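Local coordinates for protein B-agarase (Saccharophagus degradans, PDB 4BQ2) that hydrolyses agarose as a family 50 exo-beta-agarase, probably releasing short neoagaro-oligosaccharides by cleaving beta-1,4 linkages at chain ends, at residues Asp131-Ser136 with Ala365-Leu370; Thr259-Thr264 with Met594-Tyr599; Ser69-Phe74 with Gln190-Gln195; Gly435-Asp440 with Pro460-Arg465; Ser101-Val106 with His669-Ala674. All coordinates share one frame; numbering follows the deposited sequence.

Contact 1: residues Asp131-Ser136 with Ala365-Leu370; sequences DLNLAS and AHSGPL
Asp131 OD1 lies 3.6 Å from Ser367 CB while it accepts a hydrogen bond from the backbone N of Asn133, 3.0 Å away. The amide comes to the carboxylate from above its plane, 47° out of it, and closes an Asx turn that folds residues 131-133 against the second loop. Asp131 CG stands opposite the backbone N (chi1 -178°), which lays the carboxylate alongside Ser367 instead of pointing it head-on. The other oxygen, OD2, is held by Ser126 within the same loop region. Ser367 fits against Asp131 through its methylene, with Asp131 CA 3.8 Å from Ser367 CB, and its hydroxyl is turned to the side-chain amide of Asn133. Gly368 continues past the carboxylate in an extended conformation with positive phi (128°), one that glycine readily adopts. Farther along, the ring of Pro369 rests on the backbone of the other loop: Pro369 CG is 3.6 Å from Ala135 O and 4.0 Å from Ser136 O. The latter carbonyl also receives a hydrogen bond from Arg341. The loop between strands 110-115 and 150-155, in the region of the agarase CBM-like domain, thereby meets the loop joining strands 359-362 and 373-376. Polar groups crowd one end and a proline ring the other, but the clear bonds of the acid lie within its own loop, which suggests that complementary shape carries much of this interface.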
# COMPACT_ATOMS: atom_id res chain seq x y z
N ASP A 131 -8.76 -11.52 2.72
CA ASP A 131 -7.46 -12.16 2.91
C ASP A 131 -6.74 -12.32 1.57
O ASP A 131 -6.99 -13.30 0.84
CB ASP A 131 -7.59 -13.51 3.63
CG ASP A 131 -6.24 -14.14 3.89
OD1 ASP A 131 -5.23 -13.43 3.69
OD2 ASP A 131 -6.17 -15.33 4.25
N LEU A 132 -5.86 -11.36 1.24
CA LEU A 132 -5.11 -11.40 -0.02
C LEU A 132 -3.90 -12.34 0.04
O LEU A 132 -3.26 -12.57 -0.95
CB LEU A 132 -4.65 -9.99 -0.44
CG LEU A 132 -5.83 -8.98 -0.47
CD1 LEU A 132 -5.37 -7.60 -0.93
CD2 LEU A 132 -6.96 -9.48 -1.36
N ASN A 133 -3.57 -12.83 1.23
CA ASN A 133 -2.40 -13.69 1.41
C ASN A 133 -2.60 -15.11 0.92
O ASN A 133 -3.73 -15.53 0.68
CB ASN A 133 -2.06 -13.75 2.90
CG ASN A 133 -1.84 -12.39 3.48
OD1 ASN A 133 -2.58 -11.94 4.38
ND2 ASN A 133 -0.85 -11.70 2.96
N LEU A 134 -1.49 -15.85 0.82
CA LEU A 134 -1.56 -17.30 0.72
C LEU A 134 -1.72 -17.88 2.13
O LEU A 134 -1.65 -17.13 3.13
CB LEU A 134 -0.32 -17.82 0.01
CG LEU A 134 -0.31 -17.36 -1.46
CD1 LEU A 134 1.07 -17.24 -2.05
CD2 LEU A 134 -1.20 -18.22 -2.35
N ALA A 135 -1.90 -19.19 2.23
CA ALA A 135 -2.27 -19.86 3.48
C ALA A 135 -1.22 -19.67 4.58
O ALA A 135 -1.56 -19.64 5.77
CB ALA A 135 -2.53 -21.34 3.25
N SER A 136 0.04 -19.55 4.14
CA SER A 136 1.22 -19.30 4.98
C SER A 136 1.18 -17.99 5.77
O SER A 136 1.93 -17.82 6.74
CB SER A 136 2.42 -19.22 4.06
OG SER A 136 2.22 -18.15 3.14
N ALA A 365 -5.76 -9.32 14.01
CA ALA A 365 -5.04 -9.27 12.74
C ALA A 365 -6.08 -8.93 11.69
O ALA A 365 -7.25 -9.24 11.87
CB ALA A 365 -4.40 -10.61 12.42
N HIS A 366 -5.66 -8.30 10.59
CA HIS A 366 -6.62 -8.03 9.51
C HIS A 366 -6.85 -9.32 8.73
O HIS A 366 -7.99 -9.67 8.41
CB HIS A 366 -6.11 -6.93 8.58
CG HIS A 366 -6.86 -6.83 7.28
ND1 HIS A 366 -7.96 -6.01 7.11
CD2 HIS A 366 -6.64 -7.43 6.09
CE1 HIS A 366 -8.38 -6.10 5.85
NE2 HIS A 366 -7.59 -6.95 5.21
N SER A 367 -5.76 -10.02 8.44
CA SER A 367 -5.84 -11.26 7.66
C SER A 367 -4.61 -12.10 7.92
O SER A 367 -3.61 -11.60 8.43
CB SER A 367 -5.96 -10.93 6.17
OG SER A 367 -4.81 -10.21 5.75
N GLY A 368 -4.69 -13.39 7.56
CA GLY A 368 -3.59 -14.33 7.80
C GLY A 368 -4.14 -15.55 8.52
O GLY A 368 -5.32 -15.56 8.89
N PRO A 369 -3.31 -16.59 8.72
CA PRO A 369 -3.78 -17.85 9.33
C PRO A 369 -4.09 -17.71 10.82
O PRO A 369 -4.81 -18.53 11.38
CB PRO A 369 -2.61 -18.82 9.11
CG PRO A 369 -1.40 -17.96 8.92
CD PRO A 369 -1.90 -16.66 8.30
N LEU A 370 -3.58 -16.67 11.47
CA LEU A 370 -3.84 -16.49 12.91
C LEU A 370 -4.53 -15.17 13.22
O LEU A 370 -4.21 -14.14 12.62
CB LEU A 370 -2.54 -16.56 13.70
CG LEU A 370 -1.69 -17.82 13.51
CD1 LEU A 370 -0.31 -17.56 14.07
CD2 LEU A 370 -2.35 -19.02 14.20

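Contact 2: residues Thr259-Thr264 with Met594-Tyr599; sequences TGYFRT and MPNHLY
Asn596 lies flat on the Tyr261 ring: Asn596 CB sits 3.4 Å from the ring centroid and only 6° off the normal, a CH-pi contact over the centre of one face. Beyond CB the amide plane continues this stack, turned just 4° from the ring, with Asn596 CG 3.4 Å from Tyr261 CZ. His597 meets the same tyrosine differently. The edge of Tyr261 is directed at the imidazole face in an offset T-shaped pair, centroids 5.2 Å apart and planes at 77°. Leu598 then reaches the backbone, its CG 3.6 Å from Phe262 O and its CD1 3.9 Å from Arg263 CA. Two waters bridge the segments. One donates to Phe262 O and accepts from Leu598 N; the second donates to both Phe262 O and Asn596 O. The contact thus brings the edge strand 263-267 of an antiparallel hairpin beside the loop entering the short strand 598-599, which runs parallel to strand 483-488, consistent with the beta/alpha barrel of the family. In the next shell, His597 NE2 is hydrogen-bonded to Ser480 O, which fixes how the imidazole is turned. A type I turn, closed by His597 N to Met594 O, presents Asn596 and His597 just after helix 565-593. Across from it, Thr259 OG1 accepts from Tyr261 N at 3.3 Å, an ST turn that shapes the backbone leading into the tyrosine.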
# COMPACT_ATOMS: atom_id res chain seq x y z
N THR A 259 3.97 32.77 9.68
CA THR A 259 2.86 32.73 10.64
C THR A 259 3.23 31.96 11.89
O THR A 259 2.45 31.92 12.85
CB THR A 259 1.63 32.04 10.05
OG1 THR A 259 1.95 30.66 9.81
CG2 THR A 259 1.19 32.73 8.70
N GLY A 260 4.41 31.34 11.86
CA GLY A 260 4.88 30.47 12.93
C GLY A 260 4.42 29.01 12.81
O GLY A 260 4.72 28.19 13.70
N TYR A 261 3.68 28.68 11.74
CA TYR A 261 3.26 27.29 11.50
C TYR A 261 3.38 27.00 10.03
O TYR A 261 3.33 27.92 9.21
CB TYR A 261 1.78 27.09 11.91
CG TYR A 261 1.59 27.40 13.36
CD1 TYR A 261 1.79 26.42 14.34
CD2 TYR A 261 1.25 28.71 13.76
CE1 TYR A 261 1.64 26.71 15.68
CE2 TYR A 261 1.10 29.00 15.10
CZ TYR A 261 1.31 28.02 16.04
OH TYR A 261 1.15 28.36 17.37
N PHE A 262 3.48 25.72 9.68
CA PHE A 262 3.42 25.34 8.25
C PHE A 262 2.07 25.71 7.64
O PHE A 262 1.05 25.54 8.28
CB PHE A 262 3.68 23.84 8.05
CG PHE A 262 5.14 23.47 8.16
CD1 PHE A 262 5.69 23.19 9.40
CD2 PHE A 262 5.96 23.49 7.04
CE1 PHE A 262 7.07 22.88 9.52
CE2 PHE A 262 7.33 23.21 7.14
CZ PHE A 262 7.89 22.90 8.39
N ARG A 263 2.07 26.21 6.40
CA ARG A 263 0.83 26.65 5.74
C ARG A 263 0.95 26.46 4.25
O ARG A 263 2.01 26.09 3.78
CB ARG A 263 0.49 28.13 6.10
CG ARG A 263 1.56 29.10 5.65
CD ARG A 263 1.27 30.54 6.11
NE ARG A 263 2.25 31.41 5.46
CZ ARG A 263 2.09 31.95 4.26
NH1 ARG A 263 0.97 31.74 3.59
NH2 ARG A 263 3.05 32.72 3.75
N THR A 264 -0.13 26.71 3.50
CA THR A 264 -0.06 26.52 2.03
C THR A 264 -0.10 27.86 1.29
O THR A 264 -0.68 28.87 1.78
CB THR A 264 -1.22 25.66 1.49
OG1 THR A 264 -2.46 26.35 1.71
CG2 THR A 264 -1.26 24.28 2.16
N MET A 594 -6.40 21.73 17.48
CA MET A 594 -5.13 22.16 16.83
C MET A 594 -5.47 23.22 15.83
O MET A 594 -5.33 23.01 14.63
CB MET A 594 -4.40 20.96 16.16
CG MET A 594 -3.86 19.95 17.17
SD MET A 594 -3.49 18.31 16.49
CE MET A 594 -5.15 17.63 16.30
N PRO A 595 -5.90 24.40 16.32
CA PRO A 595 -6.38 25.42 15.40
C PRO A 595 -5.33 25.97 14.43
O PRO A 595 -5.71 26.56 13.40
CB PRO A 595 -6.88 26.52 16.32
CG PRO A 595 -6.05 26.39 17.55
CD PRO A 595 -5.93 24.88 17.72
N ASN A 596 -4.04 25.84 14.77
CA ASN A 596 -2.97 26.38 13.96
C ASN A 596 -2.49 25.44 12.83
O ASN A 596 -1.79 25.89 11.93
CB ASN A 596 -1.77 26.70 14.84
CG ASN A 596 -2.10 27.66 15.97
OD1 ASN A 596 -2.04 27.31 17.17
ND2 ASN A 596 -2.49 28.85 15.61
N HIS A 597 -2.87 24.16 12.89
CA HIS A 597 -2.22 23.15 12.04
C HIS A 597 -3.06 22.72 10.86
O HIS A 597 -4.29 22.69 10.95
CB HIS A 597 -1.79 21.96 12.90
CG HIS A 597 -0.63 22.29 13.77
ND1 HIS A 597 -0.78 22.87 15.02
CD2 HIS A 597 0.70 22.15 13.57
CE1 HIS A 597 0.42 23.10 15.53
NE2 HIS A 597 1.33 22.64 14.68
N LEU A 598 -2.38 22.45 9.74
CA LEU A 598 -3.04 21.97 8.51
C LEU A 598 -3.68 20.62 8.72
O LEU A 598 -3.08 19.72 9.36
CB LEU A 598 -2.02 21.85 7.39
CG LEU A 598 -1.32 23.15 7.02
CD1 LEU A 598 -0.17 22.85 6.06
CD2 LEU A 598 -2.36 24.06 6.38
N TYR A 599 -4.89 20.46 8.20
CA TYR A 599 -5.54 19.17 8.24
C TYR A 599 -5.33 18.57 6.85
O TYR A 599 -5.64 19.19 5.85
CB TYR A 599 -7.04 19.30 8.60
CG TYR A 599 -7.88 18.10 8.19
CD1 TYR A 599 -7.49 16.80 8.52
CD2 TYR A 599 -9.09 18.29 7.53
CE1 TYR A 599 -8.26 15.71 8.15
CE2 TYR A 599 -9.88 17.22 7.15
CZ TYR A 599 -9.45 15.93 7.44
OH TYR A 599 -10.24 14.88 7.07
O HOH W 1 0.52 23.14 9.96
O HOH W 2 -1.39 26.48 9.28

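Contact 3: residues Ser69-Phe74 with Gln190-Gln195; sequences SASLYF and QPNPPQ
Asn192 leans over the start of strand 70-79, its CB 3.5 Å from Ser69 O and CG set opposite its own carbonyl carbon (chi1 -65°). From there the amide divides its bonds between two serines. OD1 accepts from Ser71 OG at 2.8 Å, the hydroxyl tilted only 15° from the carbonyl plane, while ND2 donates to Ser69 OG at 3.0 Å and has a weak second partner in Ser117 O. The backbone N of Asn192 adds a nearly straight bond to Ser69 O, 2.8 Å long. Both ends of the amide and the main chain are therefore engaged, which should fix its rotation. One pair back, Ser71 and Gln190 exchange two backbone hydrogen bonds, Ser71 N to Gln190 O and Gln190 N to Ser71 O. On the face carrying those two side chains, the extended Gln190 passes over the Tyr73 ring. Its CB is 3.6 Å from Tyr73 CE1, and NE2 stands 3.5 Å from Tyr73 CZ with the amide stacked on the ring, 17° from parallel. Gln190 OE1 turns to Arg188, and a water links NE2 with Tyr73 OH and Pro191 O. Ala70 and Pro191 form the adjoining non-hydrogen-bonded pair, CA to CA 4.0 Å, after which a proline-rich segment leaves the sheet. This is the antiparallel pairing of strands 70-79 and 180-191, characteristic of the beta-sandwich that carbohydrate-binding-module-like domains usually adopt.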
# COMPACT_ATOMS: atom_id res chain seq x y z
N SER A 69 -2.63 -29.67 -11.59
CA SER A 69 -1.52 -29.01 -10.89
C SER A 69 -0.57 -28.51 -11.98
O SER A 69 0.38 -29.20 -12.34
CB SER A 69 -0.80 -29.98 -9.96
OG SER A 69 0.27 -29.33 -9.27
N ALA A 70 -0.86 -27.31 -12.50
CA ALA A 70 -0.11 -26.80 -13.64
C ALA A 70 0.02 -25.29 -13.58
O ALA A 70 -0.69 -24.66 -12.82
CB ALA A 70 -0.80 -27.20 -14.94
N SER A 71 0.94 -24.75 -14.38
CA SER A 71 1.18 -23.32 -14.45
C SER A 71 1.23 -22.88 -15.91
O SER A 71 1.61 -23.63 -16.78
CB SER A 71 2.53 -22.94 -13.78
OG SER A 71 2.50 -23.24 -12.40
N LEU A 72 0.85 -21.63 -16.12
CA LEU A 72 0.99 -20.94 -17.36
C LEU A 72 2.36 -20.26 -17.41
O LEU A 72 2.72 -19.50 -16.48
CB LEU A 72 -0.08 -19.85 -17.39
CG LEU A 72 -0.38 -19.05 -18.64
CD1 LEU A 72 -0.84 -20.00 -19.74
CD2 LEU A 72 -1.46 -18.01 -18.30
N TYR A 73 3.09 -20.49 -18.49
CA TYR A 73 4.44 -19.98 -18.68
C TYR A 73 4.54 -19.00 -19.82
O TYR A 73 3.89 -19.20 -20.84
CB TYR A 73 5.36 -21.16 -19.01
CG TYR A 73 5.81 -21.92 -17.82
CD1 TYR A 73 4.95 -22.77 -17.13
CD2 TYR A 73 7.12 -21.79 -17.35
CE1 TYR A 73 5.36 -23.47 -16.02
CE2 TYR A 73 7.54 -22.50 -16.23
CZ TYR A 73 6.66 -23.34 -15.58
OH TYR A 73 7.06 -24.07 -14.48
N PHE A 74 5.39 -17.98 -19.66
CA PHE A 74 5.72 -17.03 -20.74
C PHE A 74 7.22 -16.78 -20.70
O PHE A 74 7.78 -16.66 -19.59
CB PHE A 74 5.08 -15.64 -20.51
CG PHE A 74 3.61 -15.66 -20.22
CD1 PHE A 74 3.12 -15.99 -18.97
CD2 PHE A 74 2.71 -15.22 -21.19
CE1 PHE A 74 1.76 -15.98 -18.69
CE2 PHE A 74 1.33 -15.21 -20.94
CZ PHE A 74 0.87 -15.58 -19.69
N GLN A 190 2.59 -25.92 -18.47
CA GLN A 190 3.45 -27.02 -18.02
C GLN A 190 2.87 -27.56 -16.71
O GLN A 190 2.52 -26.76 -15.84
CB GLN A 190 4.90 -26.53 -17.80
CG GLN A 190 5.66 -26.27 -19.10
CD GLN A 190 7.06 -25.77 -18.91
OE1 GLN A 190 7.64 -25.20 -19.83
NE2 GLN A 190 7.63 -25.99 -17.72
N PRO A 191 2.78 -28.90 -16.55
CA PRO A 191 2.39 -29.42 -15.24
C PRO A 191 3.45 -29.00 -14.24
O PRO A 191 4.61 -28.78 -14.63
CB PRO A 191 2.37 -30.95 -15.43
CG PRO A 191 3.20 -31.21 -16.65
CD PRO A 191 3.13 -29.98 -17.51
N ASN A 192 3.06 -28.84 -12.98
CA ASN A 192 4.00 -28.43 -11.97
C ASN A 192 4.95 -29.57 -11.61
O ASN A 192 4.52 -30.71 -11.52
CB ASN A 192 3.27 -28.00 -10.72
CG ASN A 192 2.43 -26.76 -10.93
OD1 ASN A 192 2.75 -25.91 -11.78
ND2 ASN A 192 1.35 -26.64 -10.17
N PRO A 193 6.24 -29.24 -11.37
CA PRO A 193 7.12 -30.15 -10.67
C PRO A 193 6.48 -30.57 -9.35
O PRO A 193 5.48 -29.96 -8.93
CB PRO A 193 8.36 -29.30 -10.39
CG PRO A 193 8.37 -28.27 -11.47
CD PRO A 193 6.92 -28.00 -11.80
N PRO A 194 7.01 -31.62 -8.70
CA PRO A 194 6.52 -32.00 -7.37
C PRO A 194 6.73 -30.85 -6.37
O PRO A 194 7.77 -30.19 -6.42
CB PRO A 194 7.40 -33.19 -6.98
CG PRO A 194 7.92 -33.74 -8.26
CD PRO A 194 7.97 -32.60 -9.26
N GLN A 195 5.78 -30.64 -5.47
CA GLN A 195 5.92 -29.59 -4.46
C GLN A 195 7.02 -29.94 -3.46
O GLN A 195 7.03 -31.03 -2.89
CB GLN A 195 4.61 -29.39 -3.73
CG GLN A 195 4.67 -28.26 -2.73
CD GLN A 195 3.34 -28.01 -2.07
OE1 GLN A 195 2.73 -28.92 -1.50
NE2 GLN A 195 2.89 -26.78 -2.12
O HOH W 3 2.29 -31.19 -8.29
O HOH W 4 6.72 -26.86 -14.91

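Contact 4: residues Gly435-Asp440 with Pro460-Arg465; sequences GWVIGD and PEFKVR
Val437 pushes its CG1 methyl against the Phe462 ring, 3.5 Å from Phe462 CE1, the two side chains meeting at about a right angle. The same methyl also touches the helix backbone, 3.9 Å from Arg465 C; CG1, opposite the backbone N (chi1 -177°), is the branch turned to the helix. One turn on, Arg465 provides the polar half of the contact. Its chain bends at chi2 and chi3, folding back until NE and NH2 both reach Ile438 O side-on. The NE bond is the shorter and straighter, 2.8 Å with an N-H...O angle of 165°, and arrives in the carbonyl plane; NH2, at 3.3 Å, comes from above that plane. The oxygen itself lies close to the plane of the guanidinium. Having also to bond Asp313 O, NH2 is shared between two carbonyls, which should hold the group's orientation and satisfy a backbone oxygen in a loop without regular structure. Gly439 passes beside the arginine, its CA 4.0 Å from Arg465 NE. Beyond the valine, Phe462 meets Phe441 edge-to-face and packs on Val585 of helix 565-593. The loop follows strand 431-435, whose end at Gly435 bonds to the parallel strand 483-488, and helix 460-477 bridges these two strands in a beta-alpha-beta unit, consistent with the beta/alpha barrel of the family.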
# COMPACT_ATOMS: atom_id res chain seq x y z
N GLY A 435 -3.81 10.55 13.50
CA GLY A 435 -4.69 9.85 14.42
C GLY A 435 -5.66 9.02 13.62
O GLY A 435 -5.78 9.19 12.38
N TRP A 436 -6.33 8.12 14.32
CA TRP A 436 -7.36 7.27 13.74
C TRP A 436 -8.62 7.46 14.55
O TRP A 436 -8.57 7.40 15.78
CB TRP A 436 -7.00 5.79 13.89
CG TRP A 436 -5.73 5.27 13.34
CD1 TRP A 436 -4.54 5.14 14.01
CD2 TRP A 436 -5.53 4.69 12.04
NE1 TRP A 436 -3.61 4.54 13.21
CE2 TRP A 436 -4.19 4.23 11.99
CE3 TRP A 436 -6.35 4.49 10.93
CZ2 TRP A 436 -3.63 3.61 10.85
CZ3 TRP A 436 -5.81 3.86 9.77
CH2 TRP A 436 -4.46 3.45 9.73
N VAL A 437 -9.76 7.66 13.88
CA VAL A 437 -11.03 7.76 14.58
C VAL A 437 -11.63 6.36 14.63
O VAL A 437 -12.13 5.84 13.63
CB VAL A 437 -12.01 8.78 13.93
CG1 VAL A 437 -13.32 8.91 14.74
CG2 VAL A 437 -11.32 10.11 13.81
N ILE A 438 -11.54 5.76 15.82
CA ILE A 438 -12.06 4.43 16.04
C ILE A 438 -12.94 4.47 17.27
O ILE A 438 -12.86 5.40 18.08
CB ILE A 438 -10.92 3.38 16.21
CG1 ILE A 438 -10.12 3.62 17.52
CG2 ILE A 438 -9.99 3.39 14.99
CD1 ILE A 438 -9.07 2.55 17.85
N GLY A 439 -13.78 3.47 17.43
CA GLY A 439 -14.66 3.46 18.61
C GLY A 439 -15.91 2.63 18.39
O GLY A 439 -16.01 1.91 17.41
N ASP A 440 -16.86 2.74 19.30
CA ASP A 440 -18.06 1.90 19.23
C ASP A 440 -19.22 2.53 18.50
O ASP A 440 -20.34 2.03 18.64
CB ASP A 440 -18.52 1.54 20.66
CG ASP A 440 -17.51 0.73 21.40
OD1 ASP A 440 -16.91 -0.16 20.75
OD2 ASP A 440 -17.32 0.99 22.61
N PRO A 460 -23.94 10.86 16.65
CA PRO A 460 -23.21 11.81 17.52
C PRO A 460 -21.92 11.21 18.15
O PRO A 460 -20.93 11.93 18.32
CB PRO A 460 -24.25 12.18 18.60
CG PRO A 460 -25.57 12.07 17.84
CD PRO A 460 -25.40 10.86 16.95
N GLU A 461 -21.93 9.91 18.44
CA GLU A 461 -20.75 9.20 18.94
C GLU A 461 -19.57 9.19 17.98
O GLU A 461 -18.41 9.13 18.44
CB GLU A 461 -21.09 7.77 19.38
CG GLU A 461 -19.94 7.01 20.04
CD GLU A 461 -19.54 7.57 21.41
OE1 GLU A 461 -20.26 8.47 21.94
OE2 GLU A 461 -18.51 7.12 21.96
N PHE A 462 -19.82 9.22 16.66
CA PHE A 462 -18.70 9.42 15.74
C PHE A 462 -17.96 10.74 16.06
O PHE A 462 -16.73 10.77 16.19
CB PHE A 462 -19.10 9.33 14.25
CG PHE A 462 -17.94 9.61 13.31
CD1 PHE A 462 -16.90 8.69 13.17
CD2 PHE A 462 -17.85 10.82 12.63
CE1 PHE A 462 -15.81 8.96 12.33
CE2 PHE A 462 -16.76 11.09 11.78
CZ PHE A 462 -15.75 10.16 11.64
N LYS A 463 -18.71 11.83 16.20
CA LYS A 463 -18.09 13.11 16.55
C LYS A 463 -17.39 13.07 17.91
O LYS A 463 -16.28 13.62 18.09
CB LYS A 463 -19.13 14.24 16.52
CG LYS A 463 -18.58 15.59 17.01
CD LYS A 463 -19.53 16.74 16.66
CE LYS A 463 -19.11 18.04 17.32
NZ LYS A 463 -20.01 19.16 16.89
N VAL A 464 -18.03 12.42 18.89
CA VAL A 464 -17.38 12.21 20.20
C VAL A 464 -15.97 11.58 20.03
O VAL A 464 -14.98 12.05 20.61
CB VAL A 464 -18.28 11.35 21.15
CG1 VAL A 464 -17.58 11.01 22.47
CG2 VAL A 464 -19.59 12.07 21.42
N ARG A 465 -15.88 10.55 19.20
CA ARG A 465 -14.65 9.84 19.04
C ARG A 465 -13.65 10.64 18.21
O ARG A 465 -12.44 10.59 18.49
CB ARG A 465 -14.93 8.43 18.45
CG ARG A 465 -15.59 7.46 19.44
CD ARG A 465 -14.80 7.36 20.75
NE ARG A 465 -13.50 6.75 20.48
CZ ARG A 465 -12.50 6.61 21.36
NH1 ARG A 465 -12.61 7.07 22.61
NH2 ARG A 465 -11.38 6.01 20.97
O HOH W 5 -16.81 4.59 21.04

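Contact 5: residues Ser101-Val106 with His669-Ala674; sequences SIDIPV and HAASQA
Ser101 opens the contact with its carbonyl: Ser101 O lies 3.4 Å from His669 CE1, at the edge of the imidazole and in its plane, while its hydroxyl bonds to Phe86 O. The same edge runs on past Ile102, whose CA is 3.3 Å from His669 ND1. His669 NE2 turns away to Gly666 O. Asp103 follows, its backbone N also at the imidazole edge and buried without a hydrogen-bond partner. With chi1 at 59°, its carboxylate swings toward the second segment, Asp103 CG 3.2 Å from Ala670 O. Such closeness of acid and carbonyl is probably offset by a water that donates to both Asp103 OD1 and Ala670 O, and by Arg150, which forms a salt bridge with OD1. Pro105 completes the contact with apolar packing, its CB 3.8 Å from Ala671 CB. Strand 97-104 of the CBM-like beta domain is thus packed against the loop before helix 673-688, just ahead of the Ser672 N-cap: an interface between that domain and the later part of the chain.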
# COMPACT_ATOMS: atom_id res chain seq x y z
N SER A 101 1.85 -10.22 -10.81
CA SER A 101 2.66 -9.21 -11.45
C SER A 101 4.12 -9.49 -11.16
O SER A 101 4.46 -10.16 -10.14
CB SER A 101 2.27 -7.80 -10.94
OG SER A 101 3.05 -6.81 -11.60
N ILE A 102 5.00 -8.96 -12.03
CA ILE A 102 6.45 -9.10 -11.83
C ILE A 102 7.18 -8.06 -12.68
O ILE A 102 6.59 -7.50 -13.62
CB ILE A 102 6.92 -10.55 -12.15
CG1 ILE A 102 8.33 -10.81 -11.62
CG2 ILE A 102 6.83 -10.84 -13.65
CD1 ILE A 102 8.40 -10.68 -10.12
N ASP A 103 8.44 -7.80 -12.35
CA ASP A 103 9.31 -6.95 -13.16
C ASP A 103 9.89 -7.78 -14.30
O ASP A 103 10.21 -8.95 -14.09
CB ASP A 103 10.51 -6.46 -12.33
CG ASP A 103 11.34 -7.59 -11.79
OD1 ASP A 103 10.85 -8.31 -10.88
OD2 ASP A 103 12.50 -7.78 -12.29
N ILE A 104 10.01 -7.16 -15.48
CA ILE A 104 10.65 -7.76 -16.64
C ILE A 104 11.87 -6.92 -16.96
O ILE A 104 11.76 -5.80 -17.50
CB ILE A 104 9.74 -7.83 -17.88
CG1 ILE A 104 8.33 -8.35 -17.52
CG2 ILE A 104 10.44 -8.63 -18.97
CD1 ILE A 104 8.25 -9.77 -16.92
N PRO A 105 13.07 -7.42 -16.60
CA PRO A 105 14.29 -6.67 -16.86
C PRO A 105 14.66 -6.65 -18.34
O PRO A 105 14.22 -7.52 -19.09
CB PRO A 105 15.38 -7.45 -16.07
CG PRO A 105 14.62 -8.25 -15.06
CD PRO A 105 13.31 -8.60 -15.74
N VAL A 106 15.43 -5.64 -18.73
CA VAL A 106 16.11 -5.60 -20.03
C VAL A 106 17.30 -6.55 -19.93
O VAL A 106 17.87 -6.71 -18.85
CB VAL A 106 16.61 -4.17 -20.34
CG1 VAL A 106 17.31 -4.11 -21.68
CG2 VAL A 106 15.46 -3.19 -20.36
N HIS A 669 7.14 -2.70 -9.14
CA HIS A 669 8.28 -3.64 -9.22
C HIS A 669 9.41 -3.09 -10.09
O HIS A 669 9.17 -2.56 -11.19
CB HIS A 669 7.82 -5.01 -9.80
CG HIS A 669 6.71 -5.68 -9.04
ND1 HIS A 669 6.11 -6.84 -9.49
CD2 HIS A 669 6.08 -5.35 -7.89
CE1 HIS A 669 5.17 -7.21 -8.63
NE2 HIS A 669 5.13 -6.32 -7.65
N ALA A 670 10.64 -3.27 -9.62
CA ALA A 670 11.85 -2.92 -10.34
C ALA A 670 12.67 -4.19 -10.56
O ALA A 670 12.43 -5.22 -9.90
CB ALA A 670 12.68 -1.91 -9.54
N ALA A 671 13.65 -4.09 -11.45
CA ALA A 671 14.46 -5.24 -11.89
C ALA A 671 15.58 -5.55 -10.93
O ALA A 671 16.14 -6.64 -10.97
CB ALA A 671 15.04 -4.96 -13.27
N SER A 672 15.90 -4.58 -10.06
CA SER A 672 17.09 -4.62 -9.20
C SER A 672 17.07 -3.43 -8.29
O SER A 672 16.27 -2.47 -8.52
CB SER A 672 18.38 -4.55 -10.06
OG SER A 672 18.59 -3.26 -10.59
N GLN A 673 17.97 -3.42 -7.29
CA GLN A 673 18.04 -2.26 -6.38
C GLN A 673 18.35 -0.99 -7.15
O GLN A 673 17.77 0.06 -6.87
CB GLN A 673 19.10 -2.47 -5.26
CG GLN A 673 18.72 -3.57 -4.27
CD GLN A 673 17.35 -3.36 -3.70
OE1 GLN A 673 16.51 -4.29 -3.66
NE2 GLN A 673 17.09 -2.13 -3.31
N ALA A 674 19.27 -1.07 -8.13
CA ALA A 674 19.57 0.12 -8.96
C ALA A 674 18.36 0.60 -9.75
O ALA A 674 18.11 1.82 -9.87
CB ALA A 674 20.74 -0.11 -9.91
O HOH W 6 14.53 -8.98 -11.39
O HOH W 7 10.62 -6.80 -8.45

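The five contacts trace the two-part build of the enzyme. Contact 3 lies within the CBM-like beta domain, and contact 5, 23 Å away between centres, reaches the same strand system. Contacts 2 and 4, also 23 Å apart, lie on the barrel side, at the two outer strands of one parallel sheet: contact 2 includes strand 598-599, and contact 4 adjoins the end of strand 431-435. Contact 1 stands between, 24 to 27 Å from contacts 3, 4 and 5. The extremes, contacts 2 and 3, are 57 Å apart. Along the chain contact 5 encloses contacts 1, 2 and 4, while contact 3 crosses contacts 1 and 5. Contacts 1 and 5 therefore join the N-terminal domain to later parts of the chain.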